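Side-chain contacts in inorganic pyrophosphatase (Anaplasma phagocytophilum, PDB 3LD3), which probably catalyses the magnesium-dependent hydrolysis of inorganic pyrophosphate to two phosphate ions, working as a homohexamer: residues C75-I80 against D124-A129; V40-Q45 against Y52-K57. One frame throughout, in Å; residues are numbered along the deposited sequence.

Interaction 1: C75-I80 against D124-A129; sequences CNYGFI and DAKVLA
Tyr77 and Lys126 supply the polar half of this contact, which spans the core of the barrel between the strands 76-79 and 122-131. The amine NZ of Lys126 donates a hydrogen bond to the phenolic OH of Tyr77 at 3.1 Å. With CG anti to the backbone N (chi1 -177°), the tyrosine ring points toward 124-129, and its hydroxyl meets the amine although CB itself does not face that segment. The lysine chain bends at chi2 (-54°) and then runs straight; its CD lies at the ring edge near the ring plane, and CE is 3.7 Å from Tyr77 OH.

Charge pairing grips the same amine from other directions. A weak hydrogen bond within a salt bridge joins Lys126 NZ to Asp124 OD1 at 3.0 Å, and a second salt bridge runs from it to Asp92. Asp87, Asp92 and Asp124 are the predicted magnesium ligands, and Tyr77 is a predicted substrate contact. The ammonium group therefore probably offsets part of the carboxylate charge while tying the tyrosine hydroxyl to the metal-binding cluster.

Apolar contact is slight and lies at the far end of the pair, where Cys75 SG touches the methyl CD1 of Leu128 at 4.0 Å. The two backbones stay well apart, so side chains alone bridge them.

Strand 92-95 lies between the two as their common neighbour in the sheet, antiparallel to 76-79 and parallel to 122-131. Helix 150-162 packs on Cys75 through Phe152, on Lys126 through Phe160 and on Leu128 through Leu153 and Ile156.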
loop_
_atom_site.group_PDB
_atom_site.type_symbol
_atom_site.label_atom_id
_atom_site.label_comp_id
_atom_site.label_asym_id
_atom_site.label_seq_id
_atom_site.Cartn_x
_atom_site.Cartn_y
_atom_site.Cartn_z
ATOM N N CYS A 75 6.397 15.188 5.305
ATOM C CA CYS A 75 5.797 15.849 4.146
ATOM C C CYS A 75 6.507 15.238 2.944
ATOM O O CYS A 75 7.541 14.586 3.091
ATOM C CB CYS A 75 6.048 17.363 4.141
ATOM S SG CYS A 75 5.550 18.230 5.585
ATOM N N ASN A 76 5.970 15.475 1.755
ATOM C CA ASN A 76 6.738 15.274 0.560
ATOM C C ASN A 76 7.974 16.158 0.645
ATOM O O ASN A 76 7.939 17.252 1.239
ATOM C CB ASN A 76 5.903 15.639 -0.667
ATOM C CG ASN A 76 4.636 14.863 -0.724
ATOM O OD1 ASN A 76 4.653 13.658 -0.993
ATOM N ND2 ASN A 76 3.521 15.509 -0.416
ATOM N N TYR A 77 9.083 15.661 0.138
ATOM C CA TYR A 77 10.348 16.367 0.213
ATOM C C TYR A 77 11.055 16.440 -1.126
ATOM O O TYR A 77 11.218 15.448 -1.824
ATOM C CB TYR A 77 11.231 15.677 1.236
ATOM C CG TYR A 77 12.563 16.313 1.504
ATOM C CD1 TYR A 77 12.652 17.428 2.321
ATOM C CD2 TYR A 77 13.732 15.776 0.985
ATOM C CE1 TYR A 77 13.883 17.993 2.615
ATOM C CE2 TYR A 77 14.968 16.348 1.250
ATOM C CZ TYR A 77 15.030 17.453 2.085
ATOM O OH TYR A 77 16.250 18.037 2.359
ATOM N N GLY A 78 11.504 17.632 -1.480
ATOM C CA GLY A 78 12.266 17.798 -2.685
ATOM C C GLY A 78 12.958 19.128 -2.735
ATOM O O GLY A 78 13.276 19.709 -1.681
ATOM N N PHE A 79 13.229 19.581 -3.941
ATOM C CA PHE A 79 14.016 20.797 -4.158
ATOM C C PHE A 79 13.484 21.727 -5.246
ATOM O O PHE A 79 12.774 21.309 -6.170
ATOM C CB PHE A 79 15.478 20.431 -4.468
ATOM C CG PHE A 79 15.667 19.838 -5.836
ATOM C CD1 PHE A 79 16.042 20.617 -6.913
ATOM C CD2 PHE A 79 15.434 18.477 -6.051
ATOM C CE1 PHE A 79 16.199 20.069 -8.176
ATOM C CE2 PHE A 79 15.572 17.929 -7.329
ATOM C CZ PHE A 79 15.956 18.710 -8.386
ATOM N N ILE A 80 13.823 23.008 -5.124
ATOM C CA ILE A 80 13.483 23.992 -6.147
ATOM C C ILE A 80 14.576 24.007 -7.207
ATOM O O ILE A 80 15.750 24.324 -6.914
ATOM C CB ILE A 80 13.321 25.429 -5.560
ATOM C CG1 ILE A 80 12.365 25.456 -4.364
ATOM C CG2 ILE A 80 12.847 26.360 -6.654
ATOM C CD1 ILE A 80 12.309 26.820 -3.637
ATOM N N ASP A 124 21.302 24.931 6.509
ATOM C CA ASP A 124 20.503 23.958 5.752
ATOM C C ASP A 124 19.008 24.088 6.041
ATOM O O ASP A 124 18.320 23.095 6.340
ATOM C CB ASP A 124 20.991 22.529 6.032
ATOM C CG ASP A 124 20.605 21.540 4.934
ATOM O OD1 ASP A 124 20.094 21.941 3.854
ATOM O OD2 ASP A 124 20.816 20.332 5.142
ATOM N N ALA A 125 18.507 25.313 5.912
ATOM C CA ALA A 125 17.110 25.609 6.187
ATOM C C ALA A 125 16.188 24.757 5.341
ATOM O O ALA A 125 16.533 24.397 4.223
ATOM C CB ALA A 125 16.819 27.094 5.930
ATOM N N LYS A 126 15.014 24.461 5.879
ATOM C CA LYS A 126 13.998 23.674 5.176
ATOM C C LYS A 126 12.746 24.527 5.019
ATOM O O LYS A 126 12.126 24.892 5.990
ATOM C CB LYS A 126 13.666 22.406 5.953
ATOM C CG LYS A 126 14.872 21.471 6.190
ATOM C CD LYS A 126 15.624 21.088 4.892
ATOM C CE LYS A 126 16.837 20.198 5.272
ATOM N NZ LYS A 126 17.813 20.027 4.200
ATOM N N VAL A 127 12.400 24.862 3.782
ATOM C CA VAL A 127 11.197 25.610 3.500
ATOM C C VAL A 127 10.005 24.655 3.651
ATOM O O VAL A 127 10.097 23.476 3.274
ATOM C CB VAL A 127 11.254 26.191 2.071
ATOM C CG1 VAL A 127 9.897 26.842 1.633
ATOM C CG2 VAL A 127 12.371 27.211 1.954
ATOM N N LEU A 128 8.931 25.146 4.251
ATOM C CA LEU A 128 7.650 24.469 4.328
ATOM C C LEU A 128 6.643 25.111 3.378
ATOM O O LEU A 128 6.493 26.324 3.357
ATOM C CB LEU A 128 7.084 24.503 5.744
ATOM C CG LEU A 128 5.763 23.766 6.005
ATOM C CD1 LEU A 128 5.881 22.232 5.761
ATOM C CD2 LEU A 128 5.196 24.022 7.445
ATOM N N ALA A 129 5.987 24.279 2.568
ATOM C CA ALA A 129 5.057 24.770 1.548
ATOM C C ALA A 129 3.779 23.918 1.489
ATOM O O ALA A 129 3.742 22.769 1.968
ATOM C CB ALA A 129 5.744 24.815 0.158
#

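Interaction 2: V40-Q45 against Y52-K57; sequences VIEVSQ and YEFDEK
Glu42 and Val43 form a classic beta bulge opposite Tyr77 where the chain turns a corner after strand 37-41, and strand 50-54 of the small two-stranded sheet packs against that corner. The principal polar link is a side-chain to backbone bond: Phe54 N donates to Glu42 OE2 at 2.9 Å, nearly straight at 163°. The amide meets the anti side of the carboxylate, 23° out of its plane. Glu42 attains this position with a chain extended beyond CG, which brings OE2 within 3.4 Å of Glu53 CA.

The planes of the Phe54 ring and that carboxylate are only 4° apart, but the carboxylate lies beside the ring edge and not over a face. The same ring's edge receives Glu42 CG, 3.9 Å from CD2, and meets Ile41 O in plane. Val40 crosses the phenylalanine at about a right angle, its CG1 3.6 Å from Phe54 CE2. Within the bulge, Val43 CG2 lies 3.8 Å from Tyr52 N, while Tyr52 sets CB 3.3 Å from Glu42 O. Its hydroxyl bonds to Met102 N of the second subunit.

Side-chain bonds to backbone amides can join strands of different sheets, and here one nearly straight N-H bond ties Glu42 to strand 50-54. The buried Glu42 O, by contrast, has no polar partner and meets carbons of Tyr52.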
loop_
_atom_site.group_PDB
_atom_site.type_symbol
_atom_site.label_atom_id
_atom_site.label_comp_id
_atom_site.label_asym_id
_atom_site.label_seq_id
_atom_site.Cartn_x
_atom_site.Cartn_y
_atom_site.Cartn_z
ATOM N N VAL A 40 10.618 19.712 -7.350
ATOM C CA VAL A 40 10.800 18.348 -7.846
ATOM C C VAL A 40 10.865 17.456 -6.609
ATOM O O VAL A 40 11.777 17.612 -5.782
ATOM C CB VAL A 40 12.098 18.211 -8.675
ATOM C CG1 VAL A 40 12.346 16.740 -9.092
ATOM C CG2 VAL A 40 12.076 19.095 -9.891
ATOM N N ILE A 41 9.901 16.549 -6.475
ATOM C CA ILE A 41 9.789 15.666 -5.323
ATOM C C ILE A 41 10.835 14.569 -5.422
ATOM O O ILE A 41 11.028 13.959 -6.493
ATOM C CB ILE A 41 8.354 15.080 -5.167
ATOM C CG1 ILE A 41 7.328 16.193 -4.969
ATOM C CG2 ILE A 41 8.270 14.055 -4.003
ATOM C CD1 ILE A 41 7.658 17.136 -3.765
ATOM N N GLU A 42 11.540 14.374 -4.320
ATOM C CA GLU A 42 12.489 13.259 -4.168
ATOM C C GLU A 42 11.974 12.165 -3.256
ATOM O O GLU A 42 12.277 10.978 -3.497
ATOM C CB GLU A 42 13.839 13.788 -3.655
ATOM C CG GLU A 42 14.528 14.651 -4.731
ATOM C CD GLU A 42 15.755 15.357 -4.215
ATOM O OE1 GLU A 42 15.635 15.931 -3.124
ATOM O OE2 GLU A 42 16.800 15.336 -4.901
ATOM N N VAL A 43 11.267 12.530 -2.187
ATOM C CA VAL A 43 10.729 11.563 -1.245
ATOM C C VAL A 43 9.264 11.855 -0.984
ATOM O O VAL A 43 8.890 13.009 -0.643
ATOM C CB VAL A 43 11.505 11.559 0.129
ATOM C CG1 VAL A 43 10.904 10.527 1.098
ATOM C CG2 VAL A 43 12.994 11.260 -0.079
ATOM N N SER A 44 8.434 10.827 -1.091
ATOM C CA SER A 44 7.006 10.966 -0.871
ATOM C C SER A 44 6.669 11.054 0.612
ATOM O O SER A 44 7.280 10.385 1.443
ATOM C CB SER A 44 6.250 9.771 -1.441
ATOM O OG SER A 44 6.466 9.622 -2.828
ATOM N N GLN A 45 5.633 11.826 0.920
ATOM C CA GLN A 45 5.082 11.881 2.251
ATOM C C GLN A 45 4.684 10.494 2.754
ATOM O O GLN A 45 4.158 9.664 2.014
ATOM C CB GLN A 45 3.844 12.772 2.197
ATOM C CG GLN A 45 3.245 13.206 3.457
ATOM C CD GLN A 45 2.169 14.249 3.094
ATOM O OE1 GLN A 45 2.459 15.437 3.025
ATOM N NE2 GLN A 45 0.996 13.748 2.642
ATOM N N TYR A 52 15.684 9.089 -1.727
ATOM C CA TYR A 52 16.126 9.324 -3.079
ATOM C C TYR A 52 16.663 10.749 -3.211
ATOM O O TYR A 52 16.294 11.655 -2.439
ATOM C CB TYR A 52 14.973 9.153 -4.082
ATOM C CG TYR A 52 14.258 7.825 -4.039
ATOM C CD1 TYR A 52 14.788 6.717 -4.696
ATOM C CD2 TYR A 52 13.019 7.680 -3.366
ATOM C CE1 TYR A 52 14.160 5.471 -4.652
ATOM C CE2 TYR A 52 12.367 6.450 -3.339
ATOM C CZ TYR A 52 12.933 5.360 -4.002
ATOM O OH TYR A 52 12.324 4.132 -4.002
ATOM N N GLU A 53 17.522 10.914 -4.208
ATOM C CA GLU A 53 18.063 12.205 -4.593
ATOM C C GLU A 53 18.332 12.241 -6.066
ATOM O O GLU A 53 18.930 11.326 -6.602
ATOM C CB GLU A 53 19.397 12.460 -3.887
ATOM C CG GLU A 53 19.274 12.531 -2.365
ATOM C CD GLU A 53 20.560 13.029 -1.651
ATOM O OE1 GLU A 53 20.529 13.151 -0.392
ATOM O OE2 GLU A 53 21.577 13.269 -2.358
ATOM N N PHE A 54 17.972 13.345 -6.717
ATOM C CA PHE A 54 18.334 13.530 -8.110
ATOM C C PHE A 54 19.783 13.952 -8.280
ATOM O O PHE A 54 20.311 14.734 -7.483
ATOM C CB PHE A 54 17.422 14.571 -8.784
ATOM C CG PHE A 54 16.164 13.996 -9.267
ATOM C CD1 PHE A 54 16.156 13.242 -10.435
ATOM C CD2 PHE A 54 15.005 14.091 -8.519
ATOM C CE1 PHE A 54 14.999 12.645 -10.894
ATOM C CE2 PHE A 54 13.825 13.501 -8.964
ATOM C CZ PHE A 54 13.824 12.776 -10.149
ATOM N N ASP A 55 20.388 13.445 -9.348
ATOM C CA ASP A 55 21.708 13.854 -9.790
ATOM C C ASP A 55 21.552 14.914 -10.885
ATOM O O ASP A 55 20.800 14.716 -11.852
ATOM C CB ASP A 55 22.436 12.646 -10.340
ATOM C CG ASP A 55 23.913 12.890 -10.555
ATOM O OD1 ASP A 55 24.253 13.598 -11.528
ATOM O OD2 ASP A 55 24.729 12.323 -9.776
ATOM N N GLU A 56 22.245 16.038 -10.714
ATOM C CA GLU A 56 22.235 17.138 -11.691
ATOM C C GLU A 56 22.943 16.730 -12.995
ATOM O O GLU A 56 22.493 17.082 -14.092
ATOM C CB GLU A 56 22.918 18.383 -11.103
ATOM N N LYS A 57 24.045 15.994 -12.874
ATOM C CA LYS A 57 24.782 15.503 -14.047
ATOM C C LYS A 57 23.862 14.628 -14.916
ATOM O O LYS A 57 23.373 15.089 -15.961
ATOM C CB LYS A 57 26.056 14.745 -13.631
#

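How the interactions relate
Along the chain the two contacts come in series, 40-45 with 52-57 closing before 75-80 with 124-129 opens, yet their centres lie only 11 Å apart. Interaction 1 sits at the middle of the subunit; interaction 2 lies nearer its periphery, where the second subunit is within reach. They meet directly because strands 37-41 and 76-79 are antiparallel neighbours in the curled main sheet: Tyr77 O lies 2.7 Å from Glu42 N, a probable hydrogen bond. Through Lys126, Tyr77 is linked to the predicted metal-binding carboxylates, and through its backbone to the corner against which the two-stranded sheet packs, with its predicted substrate ligands Lys51 and Arg65.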